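Flavoprotein (Thermotoga maritima, PDB 5V8S) probably acts as an oxidoreductase and electron carrier, pairing a di-iron site in a metallo-beta-lactamase-like domain with a flavodoxin-like domain expected to bind FMN. Local coordinates at residues Pro160-Pro165 with Asn219-Gly224; Pro204-Tyr209 with Asn253-Val258. The protein carries 1 engineered substitution. One frame throughout, in Å; residues are numbered along the deposited sequence.

Contact 1 (Pro160-Pro165 with Asn219-Gly224); sequences PWLHWP and NYILEG. With FEO (mu-oxo-diiron), chain C.
Trp161 lies with its CA 6.5 Å from that of Tyr220, where the loop 160-165 between strands 152-158 and 168-172 passes a turn of helix 218-228. This loop belongs to the metallo-beta-lactamase-like domain and carries one of the histidines of the di-iron site. No direct hydrogen bond joins the two segments, so packing and one water do the work. CB of Trp161 sits over the centre of the Tyr220 ring, 3.9 Å from its centroid and 12° off the normal, a well-centred CH-pi contact. Asn219 ND2 covers the opposite face near the rim. The indole and phenol then run side by side, pointing the same way; the five-membered ring of Trp161 and the Tyr220 ring are tilted 44° to each other, neither stacked nor edge-to-face. Both side chains swing CG anti to their own carbonyl carbon (chi1 -63° for Trp161), which lays the rings alongside one another. Trp363 of the second subunit meets the indole edge-to-face, placing this corner at the dimer interface.

Deeper in, Leu162 reaches the helix with its CD2 branch, which lies 3.6 Å from the backbone N of Ile221 and 3.7 Å from Ile221 CG1. Its other methyl, CD1, approaches the Tyr220 carbonyl oxygen. Water 1 donates to both Pro160 O, at 3.0 Å, and Tyr220 O, at 3.1 Å, tying loop to helix through two carbonyls. The latter oxygen also accepts the helical bond from Gly224 N.

The peptide bond between Leu162 and His163 is cis. While Leu162 packs on the helix, the imidazole of His163 turns from it to one iron of the pair, which His97, Glu99 and Asp180 also bind; His163 NE2 coordinates this iron at 2.2 Å.

Contact 2 (Pro204-Tyr209 with Asn253-Val258); sequences PHVTKY and NHYVSV
Thr207 OG1 and His254 NE2 form the only direct hydrogen bond between segments 204-209 and 253-258, 2.8 Å long, in which either group could be the donor. The hydroxyl comes in at the edge of the imidazole, near its plane, and the two side chains cross at about a right angle. Thr207 OG1 also makes a weak hydrogen bond back to Leu203 O, one turn earlier in its own helix. With CG anti to the backbone N (chi1 -174°), His254 extends toward the other helix to bring NE2 to that hydroxyl. CG2 of Val258, one turn further on, lies 3.7 Å above one face of the imidazole, toward its rim, and equally 3.7 Å from Thr207 OG1. The polar pair is thus bordered by a methyl from the same helix as the histidine.

Beside it the interface turns apolar. CG1 of Val206 touches two rings at once, 3.6 Å from Tyr255 CE1 and 3.8 Å from His254 CD2. Tyr255 crosses this valine at about a right angle and runs on until its OH stands at the edge of the Tyr209 ring, 3.6 Å from CD2. Tyr255 OH is hydrogen-bonded to Gly183 O, which accounts for this buried polar end and links the helix pair to the loop after strand 175-179. The side chain of Tyr209 comes within about 4 Å (nearest atoms) of the di-iron group and packs on Asp180, one of its ligands, so the interface reaches the second shell of the metal site.

The axes of the short segments approach to 10.4 Å and cross at -53°. This is oblique packing of helices 196-214 and 248-260 on one side of the metallo-beta-lactamase-like domain, as in the helical layers of its alpha-beta-beta-alpha fold.

Overall arrangement
Contact 2 is buried, while contact 1 is only partly so, with aromatic residues at its outer side facing the second subunit. Helices 196-214 and 218-228 follow one another, and the segments of the two contacts alternate along the chain. Their centres are 14 Å apart, yet they meet directly: Ile221 packs on the backbone of Tyr255, and Leu222 on Val256. Both border the di-iron site, contact 1 through a ligand histidine and contact 2 through a nearby tyrosine. Contact 1 joins loop to helix by CH-pi packing and a bridging water; contact 2 joins two helices by a direct side-chain hydrogen bond amid valines and tyrosines.

Contact 1 (Pro160-Pro165 with Asn219-Gly224)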
loop_
_atom_site.group_PDB
_atom_site.type_symbol
_atom_site.label_atom_id
_atom_site.label_comp_id
_atom_site.label_asym_id
_atom_site.label_seq_id
_atom_site.Cartn_x
_atom_site.Cartn_y
_atom_site.Cartn_z
ATOM N N PRO A 160 -17.336 9.592 23.171
ATOM C CA PRO A 160 -17.409 9.767 21.713
ATOM C C PRO A 160 -16.043 9.735 21.047
ATOM O O PRO A 160 -15.025 10.111 21.629
ATOM C CB PRO A 160 -18.064 11.142 21.551
ATOM C CG PRO A 160 -17.774 11.859 22.841
ATOM C CD PRO A 160 -17.740 10.804 23.905
ATOM N N TRP A 161 -16.038 9.251 19.808
ATOM C CA TRP A 161 -14.862 9.254 18.942
ATOM C C TRP A 161 -13.781 8.300 19.426
ATOM O O TRP A 161 -12.599 8.476 19.103
ATOM C CB TRP A 161 -14.344 10.672 18.699
ATOM C CG TRP A 161 -15.373 11.499 17.981
ATOM C CD1 TRP A 161 -16.136 12.518 18.494
ATOM C CD2 TRP A 161 -15.785 11.342 16.618
ATOM N NE1 TRP A 161 -16.978 13.015 17.522
ATOM C CE2 TRP A 161 -16.788 12.307 16.367
ATOM C CE3 TRP A 161 -15.403 10.479 15.586
ATOM C CZ2 TRP A 161 -17.398 12.436 15.128
ATOM C CZ3 TRP A 161 -16.004 10.621 14.345
ATOM C CH2 TRP A 161 -16.995 11.584 14.131
ATOM N N LEU A 162 -14.200 7.247 20.133
ATOM C CA LEU A 162 -13.348 6.107 20.454
ATOM C C LEU A 162 -13.887 4.828 19.817
ATOM O O LEU A 162 -14.074 3.827 20.512
ATOM C CB LEU A 162 -13.232 5.944 21.974
ATOM C CG LEU A 162 -12.638 7.141 22.708
ATOM C CD1 LEU A 162 -12.550 6.910 24.227
ATOM C CD2 LEU A 162 -11.257 7.479 22.145
ATOM N N HIS A 163 -14.082 4.793 18.494
ATOM C CA HIS A 163 -13.501 5.707 17.491
ATOM C C HIS A 163 -14.605 6.283 16.595
ATOM O O HIS A 163 -14.321 6.877 15.574
ATOM C CB HIS A 163 -12.499 4.934 16.636
ATOM C CG HIS A 163 -13.080 3.691 16.056
ATOM N ND1 HIS A 163 -13.513 3.595 14.751
ATOM C CD2 HIS A 163 -13.426 2.528 16.655
ATOM C CE1 HIS A 163 -14.032 2.395 14.556
ATOM N NE2 HIS A 163 -14.008 1.739 15.704
ATOM N N TRP A 164 -15.872 6.116 16.984
ATOM C CA TRP A 164 -17.027 6.629 16.253
ATOM C C TRP A 164 -17.851 7.526 17.162
ATOM O O TRP A 164 -17.737 7.443 18.387
ATOM C CB TRP A 164 -17.932 5.483 15.787
ATOM C CG TRP A 164 -17.514 4.766 14.515
ATOM C CD1 TRP A 164 -16.356 4.929 13.788
ATOM C CD2 TRP A 164 -18.284 3.781 13.825
ATOM N NE1 TRP A 164 -16.381 4.103 12.691
ATOM C CE2 TRP A 164 -17.559 3.403 12.679
ATOM C CE3 TRP A 164 -19.535 3.207 14.046
ATOM C CZ2 TRP A 164 -18.029 2.456 11.781
ATOM C CZ3 TRP A 164 -19.999 2.265 13.145
ATOM C CH2 TRP A 164 -19.249 1.901 12.030
ATOM N N PRO A 165 -18.737 8.360 16.600
ATOM C CA PRO A 165 -19.562 9.232 17.450
ATOM C C PRO A 165 -20.562 8.481 18.308
ATOM O O PRO A 165 -21.156 9.091 19.214
ATOM C CB PRO A 165 -20.278 10.140 16.443
ATOM C CG PRO A 165 -20.226 9.394 15.146
ATOM C CD PRO A 165 -18.932 8.653 15.165
ATOM N N ASN A 219 -6.530 12.107 21.123
ATOM C CA ASN A 219 -6.847 13.103 22.145
ATOM C C ASN A 219 -8.115 12.727 22.906
ATOM O O ASN A 219 -8.249 13.047 24.099
ATOM C CB ASN A 219 -6.971 14.495 21.520
ATOM C CG ASN A 219 -8.272 14.685 20.749
ATOM O OD1 ASN A 219 -8.377 14.317 19.566
ATOM N ND2 ASN A 219 -9.275 15.261 21.417
ATOM N N TYR A 220 -9.034 12.010 22.256
ATOM C CA TYR A 220 -10.262 11.584 22.920
ATOM C C TYR A 220 -10.033 10.407 23.861
ATOM O O TYR A 220 -10.872 10.153 24.738
ATOM C CB TYR A 220 -11.322 11.220 21.877
ATOM C CG TYR A 220 -11.937 12.414 21.184
ATOM C CD1 TYR A 220 -13.008 13.098 21.754
ATOM C CD2 TYR A 220 -11.471 12.843 19.952
ATOM C CE1 TYR A 220 -13.565 14.192 21.123
ATOM C CE2 TYR A 220 -12.022 13.926 19.319
ATOM C CZ TYR A 220 -13.069 14.598 19.903
ATOM O OH TYR A 220 -13.618 15.673 19.246
ATOM N N ILE A 221 -8.918 9.688 23.714
ATOM C CA ILE A 221 -8.538 8.695 24.713
ATOM C C ILE A 221 -8.262 9.388 26.029
ATOM O O ILE A 221 -8.708 8.943 27.091
ATOM C CB ILE A 221 -7.301 7.900 24.238
ATOM C CG1 ILE A 221 -7.668 6.991 23.074
ATOM C CG2 ILE A 221 -6.678 7.079 25.392
ATOM C CD1 ILE A 221 -6.445 6.340 22.435
ATOM N N LEU A 222 -7.532 10.498 25.976
ATOM C CA LEU A 222 -7.214 11.230 27.192
ATOM C C LEU A 222 -8.474 11.788 27.836
ATOM O O LEU A 222 -8.643 11.704 29.061
ATOM C CB LEU A 222 -6.220 12.339 26.859
ATOM C CG LEU A 222 -4.933 11.824 26.215
ATOM C CD1 LEU A 222 -4.021 12.992 25.901
ATOM C CD2 LEU A 222 -4.243 10.820 27.129
ATOM N N GLU A 223 -9.377 12.350 27.031
ATOM C CA GLU A 223 -10.649 12.836 27.569
ATOM C C GLU A 223 -11.468 11.700 28.166
ATOM O O GLU A 223 -12.077 11.862 29.231
ATOM C CB GLU A 223 -11.460 13.518 26.467
ATOM C CG GLU A 223 -10.954 14.872 26.049
ATOM C CD GLU A 223 -11.973 15.632 25.212
ATOM O OE1 GLU A 223 -13.172 15.268 25.242
ATOM O OE2 GLU A 223 -11.572 16.600 24.530
ATOM N N GLY A 224 -11.531 10.561 27.474
ATOM C CA GLY A 224 -12.293 9.434 27.981
ATOM C C GLY A 224 -11.724 8.883 29.273
ATOM O O GLY A 224 -12.468 8.567 30.204
HETATM FE FE1 FEO C . -15.031 -0.158 16.069
HETATM FE FE2 FEO C . -14.589 -3.304 17.305
HETATM O O FEO C . -15.435 -1.983 16.270
HETATM O O HOH W 1 -13.984 10.322 24.434
HETATM O O HOH W 2 -13.140 -1.030 15.340
HETATM O O HOH W 3 -12.613 -2.550 16.468
#

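Contact 2 (Pro204-Tyr209 with Asn253-Val258)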
loop_
_atom_site.group_PDB
_atom_site.type_symbol
_atom_site.label_atom_id
_atom_site.label_comp_id
_atom_site.label_asym_id
_atom_site.label_seq_id
_atom_site.Cartn_x
_atom_site.Cartn_y
_atom_site.Cartn_z
ATOM N N PRO A 204 1.996 -4.998 23.176
ATOM C CA PRO A 204 2.337 -4.411 21.870
ATOM C C PRO A 204 1.226 -4.566 20.844
ATOM O O PRO A 204 1.064 -3.701 19.976
ATOM C CB PRO A 204 3.616 -5.153 21.468
ATOM C CG PRO A 204 4.202 -5.607 22.776
ATOM C CD PRO A 204 3.033 -5.929 23.656
ATOM N N HIS A 205 0.443 -5.644 20.928
ATOM C CA HIS A 205 -0.714 -5.789 20.050
ATOM C C HIS A 205 -1.862 -4.866 20.448
ATOM O O HIS A 205 -2.698 -4.537 19.594
ATOM C CB HIS A 205 -1.167 -7.244 19.996
ATOM C CG HIS A 205 -0.115 -8.174 19.474
ATOM N ND1 HIS A 205 0.062 -8.415 18.128
ATOM C CD2 HIS A 205 0.834 -8.897 20.117
ATOM C CE1 HIS A 205 1.081 -9.246 17.967
ATOM N NE2 HIS A 205 1.566 -9.552 19.158
ATOM N N VAL A 206 -1.917 -4.449 21.717
ATOM C CA VAL A 206 -2.834 -3.386 22.117
ATOM C C VAL A 206 -2.397 -2.069 21.499
ATOM O O VAL A 206 -3.211 -1.335 20.938
ATOM C CB VAL A 206 -2.912 -3.291 23.652
ATOM C CG1 VAL A 206 -3.767 -2.093 24.067
ATOM C CG2 VAL A 206 -3.467 -4.579 24.210
ATOM N N THR A 207 -1.095 -1.770 21.544
ATOM C CA THR A 207 -0.617 -0.540 20.926
ATOM C C THR A 207 -0.957 -0.516 19.442
ATOM O O THR A 207 -1.402 0.509 18.912
ATOM C CB THR A 207 0.890 -0.418 21.112
ATOM O OG1 THR A 207 1.161 -0.401 22.517
ATOM C CG2 THR A 207 1.393 0.875 20.485
ATOM N N LYS A 208 -0.741 -1.639 18.756
ATOM C CA LYS A 208 -1.056 -1.721 17.332
ATOM C C LYS A 208 -2.529 -1.426 17.070
ATOM O O LYS A 208 -2.865 -0.706 16.123
ATOM C CB LYS A 208 -0.685 -3.114 16.833
ATOM C CG LYS A 208 -0.754 -3.311 15.331
ATOM C CD LYS A 208 -0.349 -4.758 15.022
ATOM C CE LYS A 208 -0.475 -5.147 13.580
ATOM N NZ LYS A 208 -0.039 -6.567 13.381
ATOM N N TYR A 209 -3.420 -1.988 17.897
ATOM C CA TYR A 209 -4.855 -1.727 17.806
ATOM C C TYR A 209 -5.168 -0.253 18.057
ATOM O O TYR A 209 -5.919 0.376 17.302
ATOM C CB TYR A 209 -5.589 -2.621 18.820
ATOM C CG TYR A 209 -7.072 -2.383 18.842
ATOM C CD1 TYR A 209 -7.901 -3.033 17.943
ATOM C CD2 TYR A 209 -7.654 -1.502 19.763
ATOM C CE1 TYR A 209 -9.270 -2.816 17.951
ATOM C CE2 TYR A 209 -9.003 -1.280 19.763
ATOM C CZ TYR A 209 -9.803 -1.937 18.847
ATOM O OH TYR A 209 -11.160 -1.705 18.849
ATOM N N ASN A 253 -3.640 2.742 31.950
ATOM C CA ASN A 253 -2.392 3.501 31.889
ATOM C C ASN A 253 -1.699 3.298 30.550
ATOM O O ASN A 253 -1.089 4.229 30.023
ATOM C CB ASN A 253 -1.440 3.102 33.021
ATOM C CG ASN A 253 -1.934 3.501 34.385
ATOM O OD1 ASN A 253 -2.761 4.399 34.536
ATOM N ND2 ASN A 253 -1.417 2.835 35.394
ATOM N N HIS A 254 -1.764 2.081 30.001
ATOM C CA HIS A 254 -1.161 1.829 28.696
ATOM C C HIS A 254 -1.860 2.636 27.608
ATOM O O HIS A 254 -1.198 3.251 26.766
ATOM C CB HIS A 254 -1.198 0.335 28.369
ATOM C CG HIS A 254 -0.475 -0.024 27.112
ATOM N ND1 HIS A 254 0.896 -0.118 27.056
ATOM C CD2 HIS A 254 -0.925 -0.291 25.864
ATOM C CE1 HIS A 254 1.262 -0.433 25.825
ATOM N NE2 HIS A 254 0.178 -0.555 25.085
ATOM N N TYR A 255 -3.199 2.663 27.624
ATOM C CA TYR A 255 -3.935 3.468 26.644
ATOM C C TYR A 255 -3.505 4.928 26.729
ATOM O O TYR A 255 -3.259 5.575 25.714
ATOM C CB TYR A 255 -5.455 3.331 26.871
ATOM C CG TYR A 255 -6.105 2.364 25.924
ATOM C CD1 TYR A 255 -5.843 0.998 26.005
ATOM C CD2 TYR A 255 -6.938 2.817 24.913
ATOM C CE1 TYR A 255 -6.397 0.107 25.107
ATOM C CE2 TYR A 255 -7.493 1.938 24.010
ATOM C CZ TYR A 255 -7.225 0.591 24.100
ATOM O OH TYR A 255 -7.791 -0.252 23.166
ATOM N N VAL A 256 -3.368 5.451 27.946
ATOM C CA VAL A 256 -2.983 6.850 28.120
ATOM C C VAL A 256 -1.546 7.076 27.664
ATOM O O VAL A 256 -1.240 8.083 27.007
ATOM C CB VAL A 256 -3.210 7.276 29.584
ATOM C CG1 VAL A 256 -2.570 8.627 29.857
ATOM C CG2 VAL A 256 -4.682 7.341 29.873
ATOM N N SER A 257 -0.641 6.153 27.997
ATOM C CA SER A 257 0.752 6.286 27.579
ATOM C C SER A 257 0.887 6.305 26.059
ATOM O O SER A 257 1.658 7.097 25.501
ATOM C CB SER A 257 1.561 5.128 28.159
ATOM O OG SER A 257 2.905 5.237 27.766
ATOM N N VAL A 258 0.152 5.433 25.374
ATOM C CA VAL A 258 0.175 5.430 23.917
ATOM C C VAL A 258 -0.404 6.729 23.378
ATOM O O VAL A 258 0.154 7.338 22.460
ATOM C CB VAL A 258 -0.560 4.190 23.376
ATOM C CG1 VAL A 258 -0.769 4.278 21.851
ATOM C CG2 VAL A 258 0.197 2.937 23.741
#